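Local coordinates for protein hydrogenase maturation factor (Thermoanaerobacter tengcongensis, PDB 3VTH) that probably transfers a carbamoyl group from carbamoyl phosphate, at the expense of ATP, to the C-terminal cysteine of HypE during [NiFe]-hydrogenase maturation, at residues E120-K125 against L317-D322; C200-D203 against A209-L212; S269-R274 against T371-G376; D300-G305 against L624-A629. All coordinates share one frame; numbering follows the deposited sequence.

How the contacts relate
Contacts 1 and 2 are neighbours on the YrdC-like (telomere recombination) domain, contact 1 joining it to the first zinc finger; their centres are about 15 Å apart. They touch through packing of helix 312-320 on helix 204-213, with Glu320 CB 3.5 Å from Ala209 CB. Contacts 3 and 4 both reach the mixed sheet of that domain, with centres about 17 Å apart but no atoms touching. Contact 4 sits by the two nucleotide pockets, supplying Thr303 to one and Glu625 to the other. Contact 3 is set back from them, the Glu272 side chain being about 11 Å from the nucleotide analogue APC. Contact 1 lies about 35 Å from contact 4, centre to centre.

Contact 1 (E120-K125 against L317-D322)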
loop_
_atom_site.group_PDB
_atom_site.type_symbol
_atom_site.label_atom_id
_atom_site.label_comp_id
_atom_site.label_asym_id
_atom_site.label_seq_id
_atom_site.Cartn_x
_atom_site.Cartn_y
_atom_site.Cartn_z
ATOM N N GLU A 120 -25.951 -1.318 -15.789
ATOM C CA GLU A 120 -26.437 -2.604 -16.295
ATOM C C GLU A 120 -26.827 -3.559 -15.153
ATOM O O GLU A 120 -27.895 -4.164 -15.186
ATOM C CB GLU A 120 -25.408 -3.248 -17.236
ATOM C CG GLU A 120 -25.251 -2.511 -18.591
ATOM C CD GLU A 120 -24.084 -3.018 -19.446
ATOM O OE1 GLU A 120 -23.883 -2.484 -20.559
ATOM O OE2 GLU A 120 -23.340 -3.919 -19.015
ATOM N N LEU A 121 -25.958 -3.682 -14.149
ATOM C CA LEU A 121 -26.245 -4.474 -12.944
ATOM C C LEU A 121 -27.611 -4.162 -12.298
ATOM O O LEU A 121 -28.294 -5.064 -11.816
ATOM C CB LEU A 121 -25.133 -4.271 -11.904
ATOM C CG LEU A 121 -25.154 -5.102 -10.620
ATOM C CD1 LEU A 121 -24.932 -6.561 -10.935
ATOM C CD2 LEU A 121 -24.080 -4.596 -9.616
ATOM N N LYS A 122 -27.979 -2.882 -12.280
ATOM C CA LYS A 122 -29.187 -2.415 -11.597
ATOM C C LYS A 122 -30.398 -2.256 -12.532
ATOM O O LYS A 122 -31.454 -1.792 -12.111
ATOM C CB LYS A 122 -28.894 -1.094 -10.879
ATOM C CG LYS A 122 -27.932 -1.241 -9.714
ATOM C CD LYS A 122 -27.486 0.107 -9.145
ATOM C CE LYS A 122 -26.580 -0.083 -7.908
ATOM N NZ LYS A 122 -27.322 -0.639 -6.714
ATOM N N ASP A 123 -30.231 -2.638 -13.795
ATOM C CA ASP A 123 -31.274 -2.476 -14.806
ATOM C C ASP A 123 -32.062 -3.778 -15.009
ATOM O O ASP A 123 -31.563 -4.688 -15.674
ATOM C CB ASP A 123 -30.635 -2.025 -16.133
ATOM C CG ASP A 123 -31.654 -1.846 -17.252
ATOM O OD1 ASP A 123 -31.244 -1.522 -18.385
ATOM O OD2 ASP A 123 -32.857 -2.038 -17.005
ATOM N N PRO A 124 -33.304 -3.856 -14.474
ATOM C CA PRO A 124 -34.105 -5.095 -14.533
ATOM C C PRO A 124 -34.338 -5.635 -15.951
ATOM O O PRO A 124 -34.673 -6.811 -16.113
ATOM C CB PRO A 124 -35.452 -4.691 -13.899
ATOM C CG PRO A 124 -35.186 -3.433 -13.159
ATOM C CD PRO A 124 -34.088 -2.734 -13.923
ATOM N N LYS A 125 -34.165 -4.789 -16.962
ATOM C CA LYS A 125 -34.384 -5.205 -18.344
ATOM C C LYS A 125 -33.120 -5.772 -18.994
ATOM O O LYS A 125 -33.193 -6.429 -20.035
ATOM C CB LYS A 125 -34.948 -4.045 -19.173
ATOM C CG LYS A 125 -36.352 -3.588 -18.745
ATOM C CD LYS A 125 -36.864 -2.459 -19.633
ATOM C CE LYS A 125 -38.265 -2.015 -19.215
ATOM N NZ LYS A 125 -38.945 -1.231 -20.297
ATOM N N LEU A 317 -25.214 -6.883 -2.117
ATOM C CA LEU A 317 -25.375 -7.043 -0.668
ATOM C C LEU A 317 -25.951 -5.776 -0.028
ATOM O O LEU A 317 -26.831 -5.861 0.830
ATOM C CB LEU A 317 -24.038 -7.428 -0.012
ATOM C CG LEU A 317 -24.053 -7.727 1.506
ATOM C CD1 LEU A 317 -25.120 -8.817 1.865
ATOM C CD2 LEU A 317 -22.657 -8.122 2.001
ATOM N N MET A 318 -25.455 -4.615 -0.467
ATOM C CA MET A 318 -25.889 -3.313 0.044
ATOM C C MET A 318 -27.379 -3.014 -0.139
ATOM O O MET A 318 -27.974 -2.329 0.694
ATOM C CB MET A 318 -25.031 -2.173 -0.537
ATOM C CG MET A 318 -23.596 -2.099 0.019
ATOM S SD MET A 318 -23.631 -1.863 1.813
ATOM C CE MET A 318 -21.889 -1.784 2.210
ATOM N N GLU A 319 -27.989 -3.518 -1.210
ATOM C CA GLU A 319 -29.449 -3.401 -1.330
ATOM C C GLU A 319 -30.212 -4.304 -0.331
ATOM O O GLU A 319 -31.408 -4.092 -0.090
ATOM C CB GLU A 319 -29.953 -3.570 -2.785
ATOM C CG GLU A 319 -28.983 -4.246 -3.743
ATOM C CD GLU A 319 -29.345 -4.100 -5.226
ATOM O OE1 GLU A 319 -28.447 -3.738 -6.029
ATOM O OE2 GLU A 319 -30.505 -4.362 -5.594
ATOM N N GLU A 320 -29.524 -5.281 0.268
ATOM C CA GLU A 320 -30.182 -6.215 1.202
ATOM C C GLU A 320 -30.016 -5.855 2.678
ATOM O O GLU A 320 -30.861 -6.222 3.495
ATOM C CB GLU A 320 -29.745 -7.671 0.969
ATOM C CG GLU A 320 -30.023 -8.237 -0.428
ATOM C CD GLU A 320 -31.486 -8.138 -0.856
ATOM O OE1 GLU A 320 -32.389 -8.396 -0.027
ATOM O OE2 GLU A 320 -31.733 -7.819 -2.041
ATOM N N ILE A 321 -28.944 -5.129 3.013
ATOM C CA ILE A 321 -28.675 -4.734 4.398
ATOM C C ILE A 321 -28.817 -3.209 4.602
ATOM O O ILE A 321 -28.697 -2.444 3.643
ATOM C CB ILE A 321 -27.267 -5.219 4.854
ATOM C CG1 ILE A 321 -26.161 -4.605 3.981
ATOM C CG2 ILE A 321 -27.176 -6.747 4.814
ATOM C CD1 ILE A 321 -24.739 -4.918 4.443
ATOM N N ASP A 322 -29.076 -2.769 5.836
ATOM C CA ASP A 322 -29.084 -1.326 6.146
ATOM C C ASP A 322 -28.046 -0.928 7.216
ATOM O O ASP A 322 -28.344 -0.154 8.140
ATOM C CB ASP A 322 -30.486 -0.843 6.553
ATOM C CG ASP A 322 -31.025 -1.558 7.786
ATOM O OD1 ASP A 322 -30.253 -2.288 8.452
ATOM O OD2 ASP A 322 -32.222 -1.388 8.102
#
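Lys122 and Glu319 reach for each other from two separate domains, their chains running in opposite directions and offset, so that little more than their charged ends meet. The backbones stay well apart, 10.3 Å between Lys122 CA and Glu319 CA, and the side chains bridge this distance on exposed surface. The lysine is stretched out until its last torsion (chi4 -69°), where the chain bends and places NZ beside the carboxylate. Glu319 comes the other way, straight beyond CG, but its CG is nearly eclipsed with the backbone N (chi1 19°). Lys122 NZ and Glu319 OE1 are 3.4 Å apart, a salt bridge whose hydrogen bond is weak. The other oxygen, OE2, has a long, weak ion pair with Arg130, so two basic groups of the finger region share this one acid.

Around the lysine, the chain leaves helix 115-121 in a tight bend: Asp123 N bonds back to Glu120 O at 3.1 Å. An Asx turn follows, with Lys125 N donating to Asp123 OD2 at 3.0 Å from above the carboxylate plane. The salt bridge is a light surface link between the first zinc finger and the YrdC-like domain, the Lys122 side chain being about 13 Å from a bound zinc ion. Beside it, Leu121 packs on Pro312 and Tyr315 of helix 312-320, a helix that also rests, through Leu317 and Glu320, on helix 204-213.

Contact 2 (C200-D203 against A209-L212)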
loop_
_atom_site.group_PDB
_atom_site.type_symbol
_atom_site.label_atom_id
_atom_site.label_comp_id
_atom_site.label_asym_id
_atom_site.label_seq_id
_atom_site.Cartn_x
_atom_site.Cartn_y
_atom_site.Cartn_z
ATOM N N CYS A 200 -30.606 -22.753 3.105
ATOM C CA CYS A 200 -31.186 -21.473 2.737
ATOM C C CYS A 200 -31.786 -21.645 1.353
ATOM O O CYS A 200 -31.140 -22.172 0.434
ATOM C CB CYS A 200 -30.103 -20.378 2.732
ATOM S SG CYS A 200 -30.618 -18.670 2.249
ATOM N N PHE A 201 -33.019 -21.198 1.197
ATOM C CA PHE A 201 -33.704 -21.352 -0.068
ATOM C C PHE A 201 -33.716 -20.053 -0.879
ATOM O O PHE A 201 -34.198 -20.034 -2.009
ATOM C CB PHE A 201 -35.110 -21.920 0.156
ATOM C CG PHE A 201 -35.110 -23.354 0.649
ATOM C CD1 PHE A 201 -35.213 -24.411 -0.250
ATOM C CD2 PHE A 201 -34.984 -23.643 2.009
ATOM C CE1 PHE A 201 -35.213 -25.744 0.196
ATOM C CE2 PHE A 201 -34.979 -24.970 2.470
ATOM C CZ PHE A 201 -35.097 -26.024 1.558
ATOM N N ASP A 202 -33.167 -18.985 -0.302
ATOM C CA ASP A 202 -33.064 -17.691 -0.983
ATOM C C ASP A 202 -31.872 -17.660 -1.948
ATOM O O ASP A 202 -31.067 -18.601 -1.993
ATOM C CB ASP A 202 -32.934 -16.552 0.043
ATOM C CG ASP A 202 -34.162 -16.406 0.920
ATOM O OD1 ASP A 202 -35.281 -16.650 0.433
ATOM O OD2 ASP A 202 -34.012 -16.044 2.102
ATOM N N ASP A 203 -31.747 -16.578 -2.712
ATOM C CA ASP A 203 -30.554 -16.412 -3.539
ATOM C C ASP A 203 -29.321 -16.157 -2.652
ATOM O O ASP A 203 -29.464 -15.702 -1.515
ATOM C CB ASP A 203 -30.771 -15.402 -4.687
ATOM C CG ASP A 203 -30.632 -13.925 -4.269
ATOM O OD1 ASP A 203 -29.763 -13.558 -3.450
ATOM O OD2 ASP A 203 -31.393 -13.102 -4.831
ATOM N N ALA A 209 -26.876 -11.785 3.555
ATOM C CA ALA A 209 -27.554 -10.690 4.263
ATOM C C ALA A 209 -28.241 -11.166 5.536
ATOM O O ALA A 209 -28.129 -10.519 6.579
ATOM C CB ALA A 209 -28.548 -9.993 3.357
ATOM N N LYS A 210 -28.938 -12.298 5.450
ATOM C CA LYS A 210 -29.624 -12.852 6.620
ATOM C C LYS A 210 -28.639 -13.251 7.720
ATOM O O LYS A 210 -28.841 -12.908 8.887
ATOM C CB LYS A 210 -30.551 -14.013 6.232
ATOM C CG LYS A 210 -31.689 -13.561 5.311
ATOM C CD LYS A 210 -32.990 -14.322 5.513
ATOM C CE LYS A 210 -34.067 -13.762 4.573
ATOM N NZ LYS A 210 -35.419 -14.355 4.820
ATOM N N ALA A 211 -27.565 -13.950 7.351
ATOM C CA ALA A 211 -26.525 -14.297 8.327
ATOM C C ALA A 211 -25.956 -13.049 9.032
ATOM O O ALA A 211 -25.861 -13.014 10.269
ATOM C CB ALA A 211 -25.424 -15.104 7.673
ATOM N N LEU A 212 -25.619 -12.025 8.250
ATOM C CA LEU A 212 -25.142 -10.756 8.796
ATOM C C LEU A 212 -26.152 -10.080 9.735
ATOM O O LEU A 212 -25.774 -9.552 10.768
ATOM C CB LEU A 212 -24.739 -9.792 7.678
ATOM C CG LEU A 212 -23.523 -10.133 6.812
ATOM C CD1 LEU A 212 -23.493 -9.178 5.611
ATOM C CD2 LEU A 212 -22.193 -10.060 7.616
#
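Asp202 belongs to an irregular linker and Lys210 to a regular helix, and their backbones keep their distance, 9.6 Å from Asp202 CA to Lys210 CA. The linker has no repeating structure; at Asp202 it is stretched (psi 174°), and at Asp203 it reaches the N-cap position of helix 204-213. Lys210 is a little under two turns further on, so this is surface packing where the linker enters the helix that leads into the YrdC-like (telomere recombination) region.

Both side chains set out toward the opposite segment and cross at roughly a right angle. In the lysine the bend is at chi2 (-147°), away from a relaxed staggered value, and beyond it the chain runs straight to NZ. The aspartate meets the last part of this chain with a single oxygen: OD2 is 3.4 Å from Lys210 CE and, as a salt bridge, 3.5 Å from Lys210 NZ. The acid oxygen therefore sits against the last methylene as well as the ammonium, and the pairing is electrostatic, with no hydrogen bond formed.

Two further links hold the linker against the helix: the disulfide from Cys200 to Cys207, and the capping bond from Lys206 N to Asp203 OD1. The inner side of the helix, with Ala209 and Leu212, packs on Leu317 of helix 312-320, while Ala211 and Leu212 reach Val218 of strand 218-221.

Contact 3 (S269-R274 against T371-G376); sequences SPEEER and TSFNAG
Glu271 and Phe373 meet where helix 270-277 packs against strand 370-374, next to last in the mixed sheet of the YrdC-like domain. The nonpolar part is a CH-pi contact: Glu271 CB sits 3.4 Å from the Phe373 ring centroid, only 2° off the normal. Glu271 CG lies over the same face, nearest CZ, and a bend at chi2 (86°) then turns the carboxylate away from the ring. Glu272 CG packs more loosely on Phe373 CB, while Arg274 NH1 approaches Phe373 CE1 at 4.1 Å, the guanidinium and ring planes 80° apart.

Hydrogen bonds fix the helix start. Ser269 and Glu272 form a capping box: Glu272 N donates to Ser269 OG at 3.0 Å, and Ser269 N returns a nearly straight bond to the anti lone pair of Glu272 OE1 at 2.8 Å. This holds the carboxylate in place, so its other oxygen can serve the strand. Arg707 NH2, from the Kae1-like domain, donates to Phe373 O.

Water completes the joint. One molecule accepts from Phe373 N and lies 2.7 Å from Glu272 OE2, to which it can donate, though it has other acceptors in reach. A second donates to both Phe373 O, at 2.8 Å, and Glu272 OE2, at 2.9 Å.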
loop_
_atom_site.group_PDB
_atom_site.type_symbol
_atom_site.label_atom_id
_atom_site.label_comp_id
_atom_site.label_asym_id
_atom_site.label_seq_id
_atom_site.Cartn_x
_atom_site.Cartn_y
_atom_site.Cartn_z
ATOM N N SER A 269 -13.059 15.305 3.129
ATOM C CA SER A 269 -12.674 16.413 2.248
ATOM C C SER A 269 -12.911 16.058 0.777
ATOM O O SER A 269 -13.093 14.883 0.445
ATOM C CB SER A 269 -11.190 16.729 2.446
ATOM O OG SER A 269 -10.401 15.658 1.934
ATOM N N PRO A 270 -12.874 17.063 -0.122
ATOM C CA PRO A 270 -12.991 16.680 -1.533
ATOM C C PRO A 270 -11.880 15.728 -2.016
ATOM O O PRO A 270 -12.150 14.862 -2.841
ATOM C CB PRO A 270 -12.940 18.025 -2.275
ATOM C CG PRO A 270 -13.506 19.010 -1.268
ATOM C CD PRO A 270 -12.967 18.528 0.065
ATOM N N GLU A 271 -10.658 15.892 -1.500
ATOM C CA GLU A 271 -9.532 15.027 -1.878
ATOM C C GLU A 271 -9.723 13.611 -1.313
ATOM O O GLU A 271 -9.419 12.630 -1.975
ATOM C CB GLU A 271 -8.202 15.632 -1.410
ATOM C CG GLU A 271 -7.898 17.068 -1.940
ATOM C CD GLU A 271 -8.499 18.201 -1.081
ATOM O OE1 GLU A 271 -9.545 18.016 -0.416
ATOM O OE2 GLU A 271 -7.919 19.309 -1.079
ATOM N N GLU A 272 -10.260 13.503 -0.099
ATOM C CA GLU A 272 -10.604 12.190 0.469
ATOM C C GLU A 272 -11.751 11.520 -0.281
ATOM O O GLU A 272 -11.745 10.302 -0.500
ATOM C CB GLU A 272 -10.928 12.315 1.959
ATOM C CG GLU A 272 -9.687 12.493 2.842
ATOM C CD GLU A 272 -10.023 13.049 4.238
ATOM O OE1 GLU A 272 -11.061 13.720 4.382
ATOM O OE2 GLU A 272 -9.246 12.823 5.194
ATOM N N GLU A 273 -12.744 12.312 -0.678
ATOM C CA GLU A 273 -13.836 11.787 -1.485
ATOM C C GLU A 273 -13.322 11.212 -2.807
ATOM O O GLU A 273 -13.789 10.170 -3.253
ATOM C CB GLU A 273 -14.878 12.877 -1.738
ATOM C CG GLU A 273 -16.043 12.423 -2.566
ATOM C CD GLU A 273 -17.250 13.367 -2.474
ATOM O OE1 GLU A 273 -17.250 14.293 -1.643
ATOM O OE2 GLU A 273 -18.201 13.165 -3.239
ATOM N N ARG A 274 -12.361 11.896 -3.423
ATOM C CA ARG A 274 -11.743 11.415 -4.658
ATOM C C ARG A 274 -11.058 10.054 -4.463
ATOM O O ARG A 274 -11.169 9.173 -5.322
ATOM C CB ARG A 274 -10.749 12.458 -5.174
ATOM C CG ARG A 274 -10.121 12.157 -6.524
ATOM C CD ARG A 274 -8.978 13.160 -6.793
ATOM N NE ARG A 274 -7.640 12.572 -6.622
ATOM C CZ ARG A 274 -6.941 12.504 -5.479
ATOM N NH1 ARG A 274 -7.412 12.982 -4.318
ATOM N NH2 ARG A 274 -5.734 11.945 -5.503
ATOM N N THR A 371 -5.144 3.867 2.508
ATOM C CA THR A 371 -4.573 5.142 2.088
ATOM C C THR A 371 -5.186 6.316 2.851
ATOM O O THR A 371 -6.021 6.118 3.733
ATOM C CB THR A 371 -4.671 5.332 0.567
ATOM O OG1 THR A 371 -3.732 6.344 0.164
ATOM C CG2 THR A 371 -6.103 5.736 0.167
ATOM N N SER A 372 -4.738 7.525 2.537
ATOM C CA SER A 372 -5.179 8.713 3.254
ATOM C C SER A 372 -4.779 9.923 2.433
ATOM O O SER A 372 -4.016 9.797 1.470
ATOM C CB SER A 372 -4.470 8.798 4.620
ATOM O OG SER A 372 -3.060 9.033 4.456
ATOM N N PHE A 373 -5.258 11.096 2.829
ATOM C CA PHE A 373 -4.822 12.327 2.197
ATOM C C PHE A 373 -4.376 13.257 3.293
ATOM O O PHE A 373 -5.130 13.517 4.235
ATOM C CB PHE A 373 -5.944 12.970 1.361
ATOM C CG PHE A 373 -5.446 14.032 0.410
ATOM C CD1 PHE A 373 -5.068 13.692 -0.891
ATOM C CD2 PHE A 373 -5.328 15.356 0.822
ATOM C CE1 PHE A 373 -4.597 14.676 -1.788
ATOM C CE2 PHE A 373 -4.852 16.353 -0.060
ATOM C CZ PHE A 373 -4.483 15.999 -1.368
ATOM N N ASN A 374 -3.152 13.746 3.198
ATOM C CA ASN A 374 -2.638 14.640 4.239
ATOM C C ASN A 374 -1.524 15.513 3.694
ATOM O O ASN A 374 -0.719 15.060 2.884
ATOM C CB ASN A 374 -2.147 13.825 5.450
ATOM C CG ASN A 374 -1.732 14.689 6.614
ATOM O OD1 ASN A 374 -2.427 15.657 6.976
ATOM N ND2 ASN A 374 -0.582 14.350 7.219
ATOM N N ALA A 375 -1.512 16.762 4.142
ATOM C CA ALA A 375 -0.507 17.754 3.775
ATOM C C ALA A 375 -0.337 17.830 2.267
ATOM O O ALA A 375 0.776 17.703 1.748
ATOM C CB ALA A 375 0.826 17.457 4.478
ATOM N N GLY A 376 -1.465 17.968 1.568
ATOM C CA GLY A 376 -1.474 18.247 0.129
ATOM C C GLY A 376 -1.227 17.084 -0.818
ATOM O O GLY A 376 -1.025 17.302 -2.010
HETATM O O HOH W 1 -7.248 10.998 4.916
HETATM O O HOH W 2 -7.264 14.877 5.317
#

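Contact 4 (D300-G305 against L624-A629). With APC (diphosphomethylphosphonic acid adenosyl ester), chain F; AP2 (phosphomethylphosphonic acid adenosyl ester), chain H.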
loop_
_atom_site.group_PDB
_atom_site.type_symbol
_atom_site.label_atom_id
_atom_site.label_comp_id
_atom_site.label_asym_id
_atom_site.label_seq_id
_atom_site.Cartn_x
_atom_site.Cartn_y
_atom_site.Cartn_z
ATOM N N ASP A 300 -10.520 4.184 20.851
ATOM C CA ASP A 300 -9.408 5.031 21.281
ATOM C C ASP A 300 -8.570 5.581 20.130
ATOM O O ASP A 300 -7.467 6.081 20.347
ATOM C CB ASP A 300 -8.538 4.314 22.324
ATOM C CG ASP A 300 -9.340 3.833 23.527
ATOM O OD1 ASP A 300 -10.101 4.629 24.116
ATOM O OD2 ASP A 300 -9.209 2.647 23.887
ATOM N N LEU A 301 -9.096 5.477 18.913
ATOM C CA LEU A 301 -8.558 6.202 17.775
ATOM C C LEU A 301 -9.554 7.275 17.330
ATOM O O LEU A 301 -10.769 7.140 17.552
ATOM C CB LEU A 301 -8.238 5.246 16.619
ATOM C CG LEU A 301 -7.254 4.105 16.942
ATOM C CD1 LEU A 301 -7.083 3.165 15.743
ATOM C CD2 LEU A 301 -5.913 4.649 17.394
ATOM N N ASP A 302 -9.043 8.337 16.701
ATOM C CA ASP A 302 -9.921 9.399 16.219
ATOM C C ASP A 302 -10.213 9.266 14.718
ATOM O O ASP A 302 -10.808 10.161 14.118
ATOM C CB ASP A 302 -9.387 10.796 16.593
ATOM C CG ASP A 302 -8.138 11.197 15.823
ATOM O OD1 ASP A 302 -7.482 10.357 15.168
ATOM O OD2 ASP A 302 -7.788 12.396 15.895
ATOM N N THR A 303 -9.777 8.151 14.133
ATOM C CA THR A 303 -9.973 7.866 12.709
ATOM C C THR A 303 -10.688 6.527 12.474
ATOM O O THR A 303 -10.657 5.641 13.325
ATOM C CB THR A 303 -8.637 7.797 11.951
ATOM O OG1 THR A 303 -7.828 6.764 12.535
ATOM C CG2 THR A 303 -7.875 9.163 12.007
ATOM N N LEU A 304 -11.332 6.402 11.318
ATOM C CA LEU A 304 -11.950 5.169 10.877
ATOM C C LEU A 304 -11.382 4.841 9.493
ATOM O O LEU A 304 -11.170 5.747 8.684
ATOM C CB LEU A 304 -13.461 5.393 10.770
ATOM C CG LEU A 304 -14.537 4.446 11.305
ATOM C CD1 LEU A 304 -14.189 3.778 12.648
ATOM C CD2 LEU A 304 -15.866 5.255 11.428
ATOM N N GLY A 305 -11.149 3.557 9.221
ATOM C CA GLY A 305 -10.745 3.114 7.891
ATOM C C GLY A 305 -11.997 2.720 7.139
ATOM O O GLY A 305 -12.704 1.802 7.559
ATOM N N LEU A 624 -1.855 8.090 21.348
ATOM C CA LEU A 624 -1.298 9.373 21.761
ATOM C C LEU A 624 -1.633 10.479 20.756
ATOM O O LEU A 624 -2.059 11.574 21.145
ATOM C CB LEU A 624 0.219 9.238 21.980
ATOM C CG LEU A 624 0.996 10.360 22.668
ATOM C CD1 LEU A 624 0.435 10.667 24.063
ATOM C CD2 LEU A 624 2.489 9.999 22.736
ATOM N N GLU A 625 -1.479 10.175 19.467
ATOM C CA GLU A 625 -1.854 11.107 18.402
ATOM C C GLU A 625 -3.355 11.403 18.391
ATOM O O GLU A 625 -3.760 12.561 18.249
ATOM C CB GLU A 625 -1.414 10.581 17.014
ATOM C CG GLU A 625 -1.683 11.605 15.871
ATOM C CD GLU A 625 -1.633 11.007 14.456
ATOM O OE1 GLU A 625 -1.366 9.798 14.308
ATOM O OE2 GLU A 625 -1.882 11.757 13.484
ATOM N N SER A 626 -4.174 10.365 18.557
ATOM C CA SER A 626 -5.627 10.520 18.508
ATOM C C SER A 626 -6.195 11.420 19.603
ATOM O O SER A 626 -7.223 12.055 19.401
ATOM C CB SER A 626 -6.342 9.170 18.581
ATOM O OG SER A 626 -6.076 8.421 17.402
ATOM N N LEU A 627 -5.543 11.464 20.753
ATOM C CA LEU A 627 -6.111 12.224 21.874
ATOM C C LEU A 627 -5.619 13.672 21.953
ATOM O O LEU A 627 -6.039 14.435 22.831
ATOM C CB LEU A 627 -5.890 11.476 23.198
ATOM C CG LEU A 627 -4.453 11.135 23.587
ATOM C CD1 LEU A 627 -3.736 12.344 24.199
ATOM C CD2 LEU A 627 -4.444 9.958 24.586
ATOM N N MET A 628 -4.728 14.061 21.048
ATOM C CA MET A 628 -4.068 15.361 21.185
ATOM C C MET A 628 -5.008 16.573 21.075
ATOM O O MET A 628 -5.985 16.553 20.329
ATOM C CB MET A 628 -2.838 15.475 20.272
ATOM C CG MET A 628 -3.045 16.000 18.882
ATOM S SD MET A 628 -1.403 16.452 18.225
ATOM C CE MET A 628 -1.466 18.206 18.429
ATOM N N ALA A 629 -4.708 17.611 21.856
ATOM C CA ALA A 629 -5.490 18.835 21.830
ATOM C C ALA A 629 -4.952 19.767 20.755
ATOM O O ALA A 629 -4.031 19.413 19.997
ATOM C CB ALA A 629 -5.470 19.532 23.215
HETATM P PG APC F . -4.159 -9.828 10.360
HETATM O O1G APC F . -5.079 -10.076 9.192
HETATM O O2G APC F . -4.911 -9.672 11.659
HETATM O O3G APC F . -3.008 -10.786 10.464
HETATM P PB APC F . -3.926 -7.147 9.327
HETATM O O1B APC F . -3.825 -7.528 7.883
HETATM O O2B APC F . -3.050 -5.983 9.746
HETATM O O3B APC F . -3.408 -8.409 10.178
HETATM P PA APC F . -6.879 -6.441 8.514
HETATM O O1A APC F . -8.174 -6.107 9.218
HETATM O O2A APC F . -6.978 -7.483 7.460
HETATM C C3A APC F . -5.660 -6.866 9.817
HETATM O "O5'" APC F . -6.283 -5.146 7.762
HETATM C "C5'" APC F . -6.818 -3.832 7.892
HETATM C "C4'" APC F . -5.656 -2.853 8.039
HETATM O "O4'" APC F . -6.222 -1.537 8.040
HETATM C "C3'" APC F . -4.944 -3.051 9.379
HETATM O "O3'" APC F . -3.516 -2.941 9.247
HETATM C "C2'" APC F . -5.439 -1.890 10.217
HETATM O "O2'" APC F . -4.531 -1.546 11.281
HETATM C "C1'" APC F . -5.705 -0.820 9.160
HETATM N N9 APC F . -6.700 0.083 9.729
HETATM C C8 APC F . -8.034 -0.136 9.876
HETATM N N7 APC F . -8.609 0.924 10.497
HETATM C C5 APC F . -7.633 1.821 10.752
HETATM C C6 APC F . -7.535 3.152 11.391
HETATM N N6 APC F . -8.629 3.765 11.887
HETATM N N1 APC F . -6.318 3.735 11.455
HETATM C C2 APC F . -5.209 3.154 10.952
HETATM N N3 APC F . -5.204 1.947 10.364
HETATM C C4 APC F . -6.374 1.258 10.242
HETATM P PB AP2 H . 10.549 -0.116 11.911
HETATM O O1B AP2 H . 10.276 0.754 13.112
HETATM O O2B AP2 H . 11.480 0.443 10.879
HETATM O O3B AP2 H . 10.818 -1.547 12.301
HETATM C C3A AP2 H . 8.925 -0.188 11.109
HETATM P PA AP2 H . 8.338 1.382 10.409
HETATM O O1A AP2 H . 7.123 0.907 9.626
HETATM O O2A AP2 H . 9.378 2.235 9.723
HETATM O "O5'" AP2 H . 7.865 2.248 11.692
HETATM C "C5'" AP2 H . 6.708 1.808 12.393
HETATM C "C4'" AP2 H . 6.732 2.550 13.709
HETATM O "O4'" AP2 H . 6.377 3.917 13.495
HETATM C "C3'" AP2 H . 5.705 2.026 14.693
HETATM O "O3'" AP2 H . 6.171 0.830 15.328
HETATM C "C2'" AP2 H . 5.594 3.218 15.623
HETATM O "O2'" AP2 H . 6.691 3.130 16.540
HETATM C "C1'" AP2 H . 5.752 4.421 14.683
HETATM N N9 AP2 H . 4.386 4.962 14.430
HETATM C C8 AP2 H . 3.353 4.350 13.799
HETATM N N7 AP2 H . 2.234 5.124 13.799
HETATM C C5 AP2 H . 2.542 6.267 14.442
HETATM C C6 AP2 H . 1.826 7.516 14.804
HETATM N N6 AP2 H . 0.527 7.710 14.461
HETATM N N1 AP2 H . 2.522 8.458 15.498
HETATM C C2 AP2 H . 3.821 8.301 15.835
HETATM N N3 AP2 H . 4.525 7.185 15.548
HETATM C C4 AP2 H . 3.949 6.156 14.866
HETATM O O HOH W 3 -5.187 13.446 16.053
#
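Asp302 and Ser626 touch between two nucleotide pockets, and the residue next to each grips a different adenine: Thr303 that of APC, Glu625 that of AP2. The contact is a seam between the YrdC-like domain and the Kae1-like domain, a member of the actin-ATPase clan; the amino groups APC N6 and AP2 N6 are just 10.3 Å apart across it.

At the seam, Asp302 folds its CG between its own N and carbonyl carbon (chi1 71°), bringing the carboxylate against the end of helix 619-626. Ser626 OG lies 3.3 Å from Asp302 OD1 and 3.0 Å from Asp302 N, but its stronger partner is Met622 O one turn back in the same helix, so the bond to the acid is not settled. The firmer partner of Asp302 is Lys287, in a salt bridge at OD2. Leu301 adds packing, CD2 beside Ser626 OG.

A water also spans the domains, donating to Asp302 OD2 and Glu625 O. Glu625 itself, extended beyond CG, accepts from AP2 N6 at OE1 (2.8 Å), while OE2 accepts from the backbone N of Arg707. On the other side, APC N6 donates to Thr303 OG1 at 3.2 Å.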